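Local coordinates for protein beta-glucuronidase (uncultured Clostridium sp., PDB 6U7J) that hydrolyses beta-D-glucuronides as a family 2 glycoside hydrolase of the gut microbiome, probably releasing estrogens from their glucuronide conjugates, at residues W76-R81 and V106-G111; K266-I269 and D274-T277; K315-A320 and A345-Q350; A424-F429 and S459-V464; G571-T574 and Q578-T581. One frame throughout, in Å; residues are numbered along the deposited sequence.

Interaction 1. Residues W76-R81 and V106-G111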
# COMPACT_ATOMS: atom_id res chain seq x y z
N TRP B 76 -24.19 -27.57 -2.10
CA TRP B 76 -23.37 -28.70 -2.53
C TRP B 76 -22.69 -28.42 -3.86
O TRP B 76 -23.24 -27.74 -4.73
CB TRP B 76 -24.22 -29.98 -2.66
CG TRP B 76 -24.73 -30.48 -1.34
CD1 TRP B 76 -25.85 -30.06 -0.68
CD2 TRP B 76 -24.12 -31.47 -0.51
NE1 TRP B 76 -25.96 -30.73 0.52
CE2 TRP B 76 -24.92 -31.60 0.64
CE3 TRP B 76 -22.97 -32.26 -0.63
CZ2 TRP B 76 -24.61 -32.51 1.67
CZ3 TRP B 76 -22.66 -33.14 0.40
CH2 TRP B 76 -23.48 -33.26 1.53
N VAL B 77 -21.50 -29.00 -4.02
CA VAL B 77 -20.79 -29.02 -5.28
C VAL B 77 -20.36 -30.45 -5.56
O VAL B 77 -20.41 -31.32 -4.69
CB VAL B 77 -19.57 -28.07 -5.29
CG1 VAL B 77 -20.02 -26.64 -4.97
CG2 VAL B 77 -18.50 -28.53 -4.29
N TRP B 78 -19.89 -30.68 -6.79
CA TRP B 78 -19.62 -32.02 -7.30
C TRP B 78 -18.23 -32.05 -7.91
O TRP B 78 -17.92 -31.27 -8.82
CB TRP B 78 -20.68 -32.42 -8.32
CG TRP B 78 -22.00 -32.58 -7.67
CD1 TRP B 78 -22.90 -31.60 -7.37
CD2 TRP B 78 -22.55 -33.80 -7.16
NE1 TRP B 78 -23.99 -32.13 -6.71
CE2 TRP B 78 -23.80 -33.48 -6.57
CE3 TRP B 78 -22.11 -35.13 -7.13
CZ2 TRP B 78 -24.62 -34.45 -5.98
CZ3 TRP B 78 -22.93 -36.09 -6.55
CH2 TRP B 78 -24.17 -35.74 -5.99
N TYR B 79 -17.39 -32.95 -7.41
CA TYR B 79 -16.08 -33.23 -7.97
C TYR B 79 -16.09 -34.60 -8.62
O TYR B 79 -16.79 -35.51 -8.16
CB TYR B 79 -15.00 -33.25 -6.89
CG TYR B 79 -14.59 -31.94 -6.25
CD1 TYR B 79 -13.33 -31.40 -6.51
CD2 TYR B 79 -15.41 -31.28 -5.34
CE1 TYR B 79 -12.92 -30.22 -5.92
CE2 TYR B 79 -15.00 -30.10 -4.73
CZ TYR B 79 -13.75 -29.58 -5.03
OH TYR B 79 -13.30 -28.41 -4.44
N GLU B 80 -15.26 -34.77 -9.64
CA GLU B 80 -15.14 -36.08 -10.26
C GLU B 80 -13.76 -36.25 -10.88
O GLU B 80 -13.21 -35.30 -11.44
CB GLU B 80 -16.21 -36.28 -11.34
CG GLU B 80 -16.17 -37.62 -12.01
CD GLU B 80 -17.44 -37.88 -12.78
OE1 GLU B 80 -18.38 -38.44 -12.18
OE2 GLU B 80 -17.52 -37.47 -13.96
N ARG B 81 -13.22 -37.46 -10.77
CA ARG B 81 -12.04 -37.84 -11.54
C ARG B 81 -12.03 -39.35 -11.74
O ARG B 81 -12.85 -40.08 -11.17
CB ARG B 81 -10.75 -37.35 -10.87
CG ARG B 81 -10.36 -38.12 -9.61
CD ARG B 81 -8.89 -37.92 -9.28
NE ARG B 81 -8.04 -38.77 -10.12
CZ ARG B 81 -6.73 -38.62 -10.27
NH1 ARG B 81 -6.08 -37.64 -9.65
NH2 ARG B 81 -6.07 -39.45 -11.06
N VAL B 106 -20.35 -37.04 0.29
CA VAL B 106 -20.95 -38.29 -0.19
C VAL B 106 -20.05 -38.79 -1.30
O VAL B 106 -19.85 -38.10 -2.30
CB VAL B 106 -22.40 -38.09 -0.68
CG1 VAL B 106 -23.06 -39.46 -0.97
CG2 VAL B 106 -23.21 -37.34 0.34
N ILE B 107 -19.48 -39.98 -1.11
CA ILE B 107 -18.50 -40.56 -2.02
C ILE B 107 -19.19 -41.61 -2.88
O ILE B 107 -19.83 -42.53 -2.35
CB ILE B 107 -17.35 -41.22 -1.23
CG1 ILE B 107 -16.74 -40.25 -0.21
CG2 ILE B 107 -16.31 -41.81 -2.20
CD1 ILE B 107 -16.49 -38.85 -0.71
N TYR B 108 -19.05 -41.49 -4.21
CA TYR B 108 -19.59 -42.46 -5.15
C TYR B 108 -18.44 -43.08 -5.92
O TYR B 108 -17.48 -42.39 -6.28
CB TYR B 108 -20.58 -41.82 -6.15
CG TYR B 108 -21.74 -41.08 -5.52
CD1 TYR B 108 -21.61 -39.75 -5.11
CD2 TYR B 108 -22.98 -41.70 -5.35
CE1 TYR B 108 -22.68 -39.07 -4.56
CE2 TYR B 108 -24.05 -41.04 -4.80
CZ TYR B 108 -23.90 -39.72 -4.41
OH TYR B 108 -24.96 -39.04 -3.85
N LEU B 109 -18.54 -44.39 -6.17
CA LEU B 109 -17.56 -45.13 -6.95
C LEU B 109 -18.29 -45.83 -8.08
O LEU B 109 -19.16 -46.67 -7.83
CB LEU B 109 -16.80 -46.13 -6.09
CG LEU B 109 -15.88 -47.11 -6.83
CD1 LEU B 109 -14.78 -46.35 -7.54
CD2 LEU B 109 -15.29 -48.17 -5.89
N ASN B 110 -17.93 -45.50 -9.32
CA ASN B 110 -18.58 -46.05 -10.51
C ASN B 110 -20.09 -45.88 -10.43
O ASN B 110 -20.86 -46.76 -10.82
CB ASN B 110 -18.18 -47.52 -10.70
CG ASN B 110 -16.69 -47.66 -10.94
OD1 ASN B 110 -16.11 -46.90 -11.71
ND2 ASN B 110 -16.05 -48.60 -10.25
N GLY B 111 -20.53 -44.72 -9.93
CA GLY B 111 -21.94 -44.40 -9.86
C GLY B 111 -22.66 -44.90 -8.63
O GLY B 111 -23.86 -44.66 -8.51

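Interaction 2. Residues K266-I269 and D274-T277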
# COMPACT_ATOMS: atom_id res chain seq x y z
N LYS B 266 11.10 -45.45 16.47
CA LYS B 266 10.15 -46.04 15.55
C LYS B 266 9.67 -47.37 16.11
O LYS B 266 10.49 -48.23 16.47
CB LYS B 266 10.75 -46.23 14.15
CG LYS B 266 11.49 -45.02 13.61
CD LYS B 266 12.93 -45.39 13.27
CE LYS B 266 13.75 -44.19 12.83
NZ LYS B 266 13.30 -42.91 13.47
N LEU B 267 8.35 -47.52 16.22
CA LEU B 267 7.71 -48.82 16.46
C LEU B 267 7.61 -49.53 15.12
O LEU B 267 6.78 -49.19 14.28
CB LEU B 267 6.35 -48.64 17.12
CG LEU B 267 5.79 -49.88 17.84
CD1 LEU B 267 6.74 -50.36 18.94
CD2 LEU B 267 4.39 -49.65 18.41
N ASP B 268 8.48 -50.52 14.91
CA ASP B 268 8.63 -51.21 13.63
C ASP B 268 8.03 -52.60 13.76
O ASP B 268 8.54 -53.44 14.52
CB ASP B 268 10.11 -51.27 13.25
CG ASP B 268 10.35 -51.69 11.80
OD1 ASP B 268 9.49 -51.46 10.92
OD2 ASP B 268 11.44 -52.25 11.55
N ILE B 269 6.96 -52.86 13.01
CA ILE B 269 6.07 -53.98 13.25
C ILE B 269 5.99 -54.84 11.99
O ILE B 269 5.75 -54.33 10.89
CB ILE B 269 4.66 -53.51 13.65
CG1 ILE B 269 4.75 -52.51 14.81
CG2 ILE B 269 3.76 -54.68 13.97
CD1 ILE B 269 3.43 -51.82 15.13
N ASP B 274 2.33 -58.22 6.27
CA ASP B 274 2.20 -56.79 6.52
C ASP B 274 3.44 -56.21 7.21
O ASP B 274 4.26 -56.93 7.79
CB ASP B 274 0.97 -56.50 7.38
CG ASP B 274 0.54 -55.04 7.30
OD1 ASP B 274 1.11 -54.32 6.45
OD2 ASP B 274 -0.36 -54.62 8.08
N HIS B 275 3.55 -54.89 7.17
CA HIS B 275 4.64 -54.15 7.80
C HIS B 275 4.15 -52.73 8.05
O HIS B 275 3.47 -52.14 7.20
CB HIS B 275 5.90 -54.17 6.91
CG HIS B 275 7.07 -53.43 7.47
ND1 HIS B 275 8.10 -52.96 6.68
CD2 HIS B 275 7.38 -53.07 8.74
CE1 HIS B 275 9.00 -52.36 7.44
NE2 HIS B 275 8.59 -52.40 8.70
N TYR B 276 4.45 -52.20 9.24
CA TYR B 276 4.10 -50.82 9.58
C TYR B 276 5.14 -50.26 10.54
O TYR B 276 5.51 -50.93 11.51
CB TYR B 276 2.72 -50.70 10.22
CG TYR B 276 2.20 -49.27 10.19
CD1 TYR B 276 2.57 -48.34 11.17
CD2 TYR B 276 1.37 -48.82 9.15
CE1 TYR B 276 2.12 -47.02 11.13
CE2 TYR B 276 0.91 -47.49 9.11
CZ TYR B 276 1.29 -46.61 10.10
OH TYR B 276 0.84 -45.31 10.08
N THR B 277 5.56 -49.02 10.29
CA THR B 277 6.58 -48.33 11.09
C THR B 277 6.03 -46.99 11.58
O THR B 277 5.85 -46.05 10.79
CB THR B 277 7.85 -48.11 10.27
OG1 THR B 277 8.29 -49.37 9.74
CG2 THR B 277 8.95 -47.50 11.13

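Interaction 3. Residues K315-A320 and A345-Q350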
# COMPACT_ATOMS: atom_id res chain seq x y z
N LYS B 315 -8.09 -22.97 2.32
CA LYS B 315 -7.60 -23.86 3.37
C LYS B 315 -6.88 -25.08 2.82
O LYS B 315 -6.67 -26.05 3.57
CB LYS B 315 -8.76 -24.32 4.26
CG LYS B 315 -9.74 -23.21 4.65
CD LYS B 315 -10.59 -23.62 5.83
CE LYS B 315 -9.79 -23.59 7.13
NZ LYS B 315 -9.43 -22.20 7.54
N GLY B 316 -6.50 -25.08 1.55
CA GLY B 316 -5.88 -26.26 0.97
C GLY B 316 -4.46 -26.45 1.48
O GLY B 316 -3.73 -25.49 1.72
N LEU B 317 -4.07 -27.72 1.65
CA LEU B 317 -2.74 -28.05 2.15
C LEU B 317 -1.66 -27.58 1.19
O LEU B 317 -1.76 -27.74 -0.03
CB LEU B 317 -2.61 -29.56 2.36
CG LEU B 317 -1.22 -30.12 2.65
CD1 LEU B 317 -0.73 -29.69 4.03
CD2 LEU B 317 -1.22 -31.67 2.51
N ASP B 318 -0.60 -27.01 1.76
CA ASP B 318 0.49 -26.43 0.99
C ASP B 318 1.75 -26.67 1.82
O ASP B 318 2.01 -25.93 2.77
CB ASP B 318 0.25 -24.95 0.75
CG ASP B 318 1.32 -24.31 -0.15
OD1 ASP B 318 2.41 -24.90 -0.32
OD2 ASP B 318 1.05 -23.21 -0.69
N GLU B 319 2.53 -27.67 1.44
CA GLU B 319 3.65 -28.04 2.29
C GLU B 319 4.80 -27.06 2.17
O GLU B 319 5.57 -26.89 3.13
CB GLU B 319 4.07 -29.46 1.98
CG GLU B 319 3.02 -30.43 2.48
CD GLU B 319 3.53 -31.82 2.55
OE1 GLU B 319 4.07 -32.21 3.61
OE2 GLU B 319 3.41 -32.52 1.52
N ALA B 320 4.93 -26.41 1.02
CA ALA B 320 5.93 -25.35 0.91
C ALA B 320 5.58 -24.23 1.87
O ALA B 320 6.46 -23.69 2.55
CB ALA B 320 6.03 -24.85 -0.53
N ALA B 345 -3.90 -30.54 8.96
CA ALA B 345 -3.45 -31.69 8.20
C ALA B 345 -2.40 -32.46 9.01
O ALA B 345 -1.63 -31.88 9.78
CB ALA B 345 -2.87 -31.25 6.86
N GLU B 346 -2.39 -33.78 8.84
CA GLU B 346 -1.42 -34.60 9.56
C GLU B 346 0.01 -34.25 9.19
O GLU B 346 0.91 -34.39 10.02
CB GLU B 346 -1.69 -36.08 9.30
CG GLU B 346 -3.11 -36.46 9.58
CD GLU B 346 -3.34 -37.93 9.53
OE1 GLU B 346 -2.76 -38.65 10.39
OE2 GLU B 346 -4.11 -38.36 8.62
N GLU B 347 0.23 -33.80 7.95
CA GLU B 347 1.57 -33.36 7.55
C GLU B 347 2.12 -32.30 8.50
O GLU B 347 3.29 -32.34 8.87
CB GLU B 347 1.54 -32.83 6.11
CG GLU B 347 1.39 -33.88 5.02
CD GLU B 347 -0.03 -34.43 4.94
OE1 GLU B 347 -0.92 -33.85 5.59
OE2 GLU B 347 -0.24 -35.44 4.22
N MET B 348 1.28 -31.34 8.91
CA MET B 348 1.71 -30.31 9.85
C MET B 348 2.04 -30.92 11.22
O MET B 348 3.03 -30.54 11.86
CB MET B 348 0.64 -29.22 9.97
CG MET B 348 1.07 -27.92 10.71
SD MET B 348 2.59 -27.13 10.08
CE MET B 348 2.47 -25.46 10.76
N MET B 349 1.23 -31.89 11.67
CA MET B 349 1.50 -32.55 12.95
C MET B 349 2.80 -33.35 12.90
O MET B 349 3.58 -33.34 13.86
CB MET B 349 0.32 -33.45 13.33
CG MET B 349 -1.02 -32.73 13.34
SD MET B 349 -1.00 -31.27 14.41
CE MET B 349 -0.79 -32.08 15.98
N GLN B 350 3.05 -34.05 11.79
CA GLN B 350 4.33 -34.74 11.65
C GLN B 350 5.49 -33.75 11.64
O GLN B 350 6.53 -33.99 12.26
CB GLN B 350 4.34 -35.59 10.37
CG GLN B 350 3.36 -36.74 10.40
CD GLN B 350 2.95 -37.18 9.01
OE1 GLN B 350 3.53 -36.75 8.00
NE2 GLN B 350 1.94 -38.04 8.93

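Interaction 4. Residues A424-F429 and S459-V464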
# COMPACT_ATOMS: atom_id res chain seq x y z
N ALA B 424 -26.87 -23.72 31.32
CA ALA B 424 -26.99 -24.95 30.56
C ALA B 424 -25.67 -25.39 29.94
O ALA B 424 -25.56 -26.54 29.50
CB ALA B 424 -28.05 -24.80 29.46
N SER B 425 -24.66 -24.51 29.89
CA SER B 425 -23.38 -24.90 29.33
C SER B 425 -22.54 -25.73 30.30
O SER B 425 -21.62 -26.44 29.86
CB SER B 425 -22.60 -23.66 28.88
OG SER B 425 -21.77 -23.14 29.91
N ARG B 426 -22.83 -25.68 31.60
CA ARG B 426 -22.03 -26.44 32.56
C ARG B 426 -22.17 -27.95 32.34
O ARG B 426 -21.16 -28.67 32.27
CB ARG B 426 -22.42 -26.07 33.99
CG ARG B 426 -21.51 -26.70 35.05
CD ARG B 426 -22.17 -26.74 36.41
NE ARG B 426 -22.88 -25.50 36.68
CZ ARG B 426 -22.33 -24.46 37.29
NH1 ARG B 426 -21.06 -24.53 37.69
NH2 ARG B 426 -23.04 -23.35 37.49
N ASN B 427 -23.40 -28.45 32.22
CA ASN B 427 -23.60 -29.88 31.97
C ASN B 427 -22.97 -30.30 30.64
O ASN B 427 -22.39 -31.39 30.53
CB ASN B 427 -25.09 -30.22 31.96
CG ASN B 427 -25.68 -30.31 33.36
OD1 ASN B 427 -24.97 -30.21 34.37
ND2 ASN B 427 -27.00 -30.46 33.43
N TYR B 428 -23.11 -29.47 29.60
CA TYR B 428 -22.57 -29.80 28.29
C TYR B 428 -21.08 -30.06 28.38
O TYR B 428 -20.59 -31.13 27.99
CB TYR B 428 -22.86 -28.66 27.29
CG TYR B 428 -22.43 -28.96 25.87
CD1 TYR B 428 -21.10 -28.83 25.49
CD2 TYR B 428 -23.35 -29.37 24.92
CE1 TYR B 428 -20.70 -29.12 24.20
CE2 TYR B 428 -22.96 -29.65 23.61
CZ TYR B 428 -21.63 -29.53 23.27
OH TYR B 428 -21.24 -29.83 21.99
N PHE B 429 -20.34 -29.10 28.92
CA PHE B 429 -18.89 -29.24 28.90
C PHE B 429 -18.38 -30.20 29.96
O PHE B 429 -17.30 -30.76 29.78
CB PHE B 429 -18.26 -27.85 29.02
CG PHE B 429 -18.41 -27.05 27.75
CD1 PHE B 429 -17.60 -27.31 26.65
CD2 PHE B 429 -19.41 -26.11 27.62
CE1 PHE B 429 -17.75 -26.61 25.46
CE2 PHE B 429 -19.57 -25.40 26.44
CZ PHE B 429 -18.73 -25.65 25.36
N SER B 459 -14.75 -23.46 33.31
CA SER B 459 -13.30 -23.61 33.35
C SER B 459 -12.82 -24.47 34.52
O SER B 459 -11.69 -24.96 34.48
CB SER B 459 -12.59 -22.26 33.39
OG SER B 459 -12.60 -21.65 32.11
N GLN B 460 -13.66 -24.67 35.54
CA GLN B 460 -13.28 -25.59 36.62
C GLN B 460 -12.99 -27.00 36.11
O GLN B 460 -12.27 -27.75 36.78
CB GLN B 460 -14.37 -25.63 37.69
CG GLN B 460 -15.70 -26.24 37.22
CD GLN B 460 -16.59 -25.20 36.57
OE1 GLN B 460 -16.15 -24.08 36.28
NE2 GLN B 460 -17.86 -25.55 36.34
N PHE B 461 -13.51 -27.38 34.94
CA PHE B 461 -13.28 -28.71 34.40
C PHE B 461 -11.93 -28.86 33.71
O PHE B 461 -11.56 -29.99 33.37
CB PHE B 461 -14.40 -29.10 33.42
CG PHE B 461 -15.79 -29.02 34.01
CD1 PHE B 461 -16.09 -29.66 35.19
CD2 PHE B 461 -16.78 -28.30 33.37
CE1 PHE B 461 -17.37 -29.58 35.74
CE2 PHE B 461 -18.06 -28.22 33.91
CZ PHE B 461 -18.36 -28.87 35.10
N PHE B 462 -11.20 -27.77 33.49
CA PHE B 462 -9.98 -27.81 32.70
C PHE B 462 -8.76 -27.93 33.59
O PHE B 462 -8.80 -27.63 34.78
CB PHE B 462 -9.84 -26.54 31.83
CG PHE B 462 -10.99 -26.32 30.89
CD1 PHE B 462 -11.72 -27.39 30.38
CD2 PHE B 462 -11.34 -25.03 30.50
CE1 PHE B 462 -12.78 -27.18 29.50
CE2 PHE B 462 -12.39 -24.82 29.62
CZ PHE B 462 -13.12 -25.89 29.13
N ASP B 463 -7.66 -28.37 32.99
CA ASP B 463 -6.37 -28.40 33.67
C ASP B 463 -5.59 -27.11 33.50
O ASP B 463 -4.77 -26.76 34.36
CB ASP B 463 -5.55 -29.59 33.16
CG ASP B 463 -6.32 -30.91 33.28
OD1 ASP B 463 -6.71 -31.26 34.41
OD2 ASP B 463 -6.57 -31.57 32.25
N VAL B 464 -5.83 -26.38 32.41
CA VAL B 464 -5.25 -25.06 32.18
C VAL B 464 -6.38 -24.12 31.81
O VAL B 464 -7.31 -24.52 31.10
CB VAL B 464 -4.17 -25.10 31.07
CG1 VAL B 464 -3.69 -23.68 30.72
CG2 VAL B 464 -3.01 -25.97 31.49

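Interaction 5. Residues G571-T574 and Q578-T581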
# COMPACT_ATOMS: atom_id res chain seq x y z
N GLY B 571 -2.65 -10.46 11.83
CA GLY B 571 -1.41 -11.17 11.59
C GLY B 571 -0.16 -10.40 12.01
O GLY B 571 -0.07 -9.18 11.81
N ILE B 572 0.78 -11.11 12.64
CA ILE B 572 2.12 -10.59 12.85
C ILE B 572 2.88 -10.64 11.53
O ILE B 572 3.76 -9.81 11.27
CB ILE B 572 2.84 -11.39 13.96
CG1 ILE B 572 2.34 -10.95 15.35
CG2 ILE B 572 4.33 -11.20 13.94
CD1 ILE B 572 2.15 -9.44 15.50
N PHE B 573 2.54 -11.60 10.67
CA PHE B 573 3.02 -11.68 9.30
C PHE B 573 1.88 -11.41 8.32
O PHE B 573 0.70 -11.56 8.64
CB PHE B 573 3.63 -13.07 9.04
CG PHE B 573 4.82 -13.39 9.90
CD1 PHE B 573 6.10 -12.99 9.53
CD2 PHE B 573 4.66 -14.11 11.08
CE1 PHE B 573 7.20 -13.28 10.34
CE2 PHE B 573 5.75 -14.43 11.89
CZ PHE B 573 7.03 -14.00 11.52
N THR B 574 2.24 -10.99 7.11
CA THR B 574 1.20 -10.82 6.09
C THR B 574 0.71 -12.19 5.64
O THR B 574 1.27 -13.24 6.00
CB THR B 574 1.74 -10.04 4.90
OG1 THR B 574 2.73 -10.83 4.23
CG2 THR B 574 2.36 -8.69 5.37
N GLN B 578 5.36 -12.35 5.20
CA GLN B 578 6.40 -11.36 5.46
C GLN B 578 6.05 -10.57 6.72
O GLN B 578 4.87 -10.27 6.95
CB GLN B 578 6.57 -10.40 4.26
CG GLN B 578 6.87 -11.08 2.91
CD GLN B 578 8.16 -11.89 2.92
OE1 GLN B 578 9.00 -11.76 3.82
NE2 GLN B 578 8.32 -12.75 1.91
N PRO B 579 7.04 -10.22 7.54
CA PRO B 579 6.76 -9.60 8.84
C PRO B 579 6.37 -8.13 8.76
O PRO B 579 6.92 -7.37 7.97
CB PRO B 579 8.10 -9.74 9.57
CG PRO B 579 9.10 -9.56 8.45
CD PRO B 579 8.49 -10.34 7.28
N LYS B 580 5.44 -7.72 9.63
CA LYS B 580 5.24 -6.31 9.94
C LYS B 580 6.22 -5.92 11.05
O LYS B 580 6.94 -6.77 11.58
CB LYS B 580 3.78 -6.07 10.34
CG LYS B 580 2.77 -6.88 9.48
CD LYS B 580 1.29 -6.61 9.85
CE LYS B 580 0.36 -7.56 9.10
NZ LYS B 580 -1.06 -7.48 9.54
N THR B 581 6.23 -4.63 11.44
CA THR B 581 7.26 -4.16 12.38
C THR B 581 7.23 -4.91 13.71
O THR B 581 8.29 -5.25 14.25
CB THR B 581 7.13 -2.66 12.65
OG1 THR B 581 5.84 -2.38 13.22
CG2 THR B 581 7.28 -1.86 11.40

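Interaction 1. Residues W76-R81 and V106-G111
In the jelly-roll beta sandwich of the family 2 sugar-binding domain, Trp76 and Trp78 of strand 76-85 reach across to Val106 and Tyr108 of strand 104-109. The two strands belong to one antiparallel sheet but are not neighbours in it: both pair with strand 135-144, and the nearest CA atoms, those of Trp78 and Val106, are 9.6 Å apart. The join is therefore made by large side chains, without a hydrogen bond. Trp78 holds CG beside its backbone N (chi1 -67°), and its six-membered ring extends toward Tyr108. The outer corner of the indole does the touching, with CZ3 of Trp78 3.6 Å from CE1 of Tyr108, while CH2 of Trp78 lies 4.0 Å from the phenol OH of Tyr108. With the planes inclined by 29° and the ring centroids 5.9 Å apart, the two rings are slid past each other and barely overlap, so the pair touches obliquely and is not a full stack. A second, looser apolar touch joins Trp76 CZ3 to Val106 CG2 at 4.2 Å. Aromatic neighbours extend the cluster: Phe40 of helix 38-41 meets Trp76 edge to face, Trp44 does the same with Trp78, and Phe45 stacks on Tyr108. Trp78 also touches Ala142, on strand 135-144 between the two partners, while Glu113 of strand 112-118 packs beside Val106 and Tyr108.

Interaction 2. Residues K266-I269 and D274-T277
Asp274 opens the strand whose next three residues, His275, Tyr276 and Thr277, grip Asp268 and Ile269; its OD1 accepts a hydrogen bond from the backbone N of His275 at 2.6 Å, and its OD2 forms a salt bridge with Arg19. His275 follows with CG anti to the backbone N (chi1 179°), which carries the imidazole across to the partner strand. There NE2 of His275 donates to OD1 of Asp268 over 2.6 Å, a nearly straight bond (166° at the hydrogen) that lies in the ring plane and reaches the syn side of the carboxylate. Along the same ring edge, CD2 of His275 comes within 3.0 Å of Ile269 O. ND1 is engaged by Glu17, and two carboxylates so placed would probably favour a protonated ring. Tyr276 supplies the regular backbone pairing, its N bonded to Ile269 O at 3.0 Å and its O receiving Ile269 N at 2.8 Å, while its phenol OH bonds to Phe12 O. Thr277 then faces Asp268 as a non-hydrogen-bonded pair. Its OG1 donates to the same Asp268 OD1 at 2.7 Å, arriving from above the carboxylate plane, and its CG2 rests 3.7 Å from Lys266 CB. Asp268 OD2 bridges to Arg232 of the adjacent strand 227-232, fixing the carboxylate from both oxygens. Strands 265-271 and 274-280 thus form a beta hairpin at one margin of a four-stranded antiparallel sheet, as in the immunoglobulin-like domain of family 2 enzymes.

Interaction 3. Residues K315-A320 and A345-Q350
Leu317 swings CG away from the backbone N (chi1 170°), and Glu347 folds its chain at chi2 (75°); these two turns bring the leucine methyls against the glutamate and the start of its helix. The contact belongs to the TIM barrel and joins the beginnings of two of its helices: Leu317 and the N-cap Asp318 lead into helix 319-332, and Ala345 is the N-cap of helix 346-355. Leu317 and Glu347 cross at about a right angle, with CD2 of Leu317 lying 3.8 Å from OE1 of Glu347. Glu319, its chain extended beyond CG, brings its carboxylate against the aliphatic part of Glu347 instead of its charged end: Glu319 OE1 is 3.5 Å from Glu347 CG and 3.6 Å from Glu347 CB. The carboxylate planes stand 74° apart, with Glu319 OE2 and Glu347 OE2 separated by 5.4 Å. Repulsion between these like charges is probably offset by the salt bridge of Glu347 OE2 with Arg189 and by a bound calcium ion about 3 Å from the Glu347 side chain. Arg189 and Pro187, which touches Leu317, come from the sugar-binding region, so the helix starts also face that domain. A second subunit also reaches residues 315-320, its Arg313 in a salt bridge with Asp318 and its Ile27 packed on Glu319. The purely apolar touch of the contact joins Leu317 CD1 to Ala345 CB at 3.9 Å.

Interaction 4. Residues A424-F429 and S459-V464
Phe461 lays the far end of its ring against the Arg426 turn of helix 424-439: its CZ is 3.8 Å from Arg426 CG, and its CE2 is 3.5 Å from Arg426 O. The arginine meets the ring with its CG and its backbone carbonyl; the guanidinium, its plane at 85° to the ring, does not stack on it. A little further along the helix, CD2 of Phe461 lies 4.2 Å from backbone atom C of Phe429. Gln460 takes up the crowded position between N and carbonyl carbon (chi1 66°) and bends at chi2. That fold places its NE2 3.5 Å above one face of the Phe461 ring, toward the rim, and 3.6 Å from Arg426 NH1, without a hydrogen bond to it. The polar ends are held elsewhere: Gln460 NE2 bonds to Lys457 O and Arg426 NH2 forms a salt bridge with Glu423. Phe461 sits in a 3-10 turn closed by Phe462 N on Ser459 O at 3.0 Å, and Arg437 takes the carbonyl of Phe461. The arrangement is that of a TIM barrel exterior, where the helix following strand 409-416 is packed by the loop leading into strand 465-468.

Interaction 5. Residues G571-T574 and Q578-T581
Thr574 and Gln578 exchange two hydrogen bonds: Thr574 N donates to Gln578 O at 2.7 Å (165° at the hydrogen), and Gln578 N returns to Thr574 OG1 at 3.2 Å. The hydroxyl can serve because chi1 of 67° sets OG1 between the backbone N and the carbonyl carbon. Gln578 O also takes a CH contact from Phe573 CA at 3.3 Å. Two residues on, Lys580 N donates almost straight to Ile572 O over 3.1 Å (172°), leaving Phe573 and Pro579 facing each other as a single bridged pair. Pro579 has no amide hydrogen to donate; its CB packs 3.7 Å from Phe573 CE1. This tight reversal lies in the loop that follows strand 545-551, the last of the TIM barrel, and leads into helix 581-592. Lys580, extended beyond CG, runs back alongside residues 571-573 until its NZ donates to Gly571 O at 3.0 Å. That buried ammonium is further met by Thr511 O and by a salt bridge to Asp555, so its charge is probably balanced, chiefly by Asp555, while Gly571 O also accepts from Gln528 of helix 525-540. Gln578 turns away from the bridge, and its OE1 accepts a hydrogen bond from Leu518 N of the third subunit.

The five contacts follow one another along the chain without overlap and divide among three domains: interaction 1 in the sugar-binding domain, interaction 2 in the immunoglobulin-like domain, and interactions 3, 4 and 5 in the TIM barrel. Interaction 3 is the most central, with nearest atoms about 9 Å from interaction 1, about 7 Å from interaction 2 and about 11 Å from interaction 5. Helix 319-332 links two of them, beginning in interaction 3 and packing its later residues on Phe573 in interaction 5. Interaction 4 lies apart, its centre about 31 Å from that of interaction 3. Interactions 3 and 5 also touch different neighbouring subunits, so parts of the barrel lie at two subunit interfaces of the four-chain assembly.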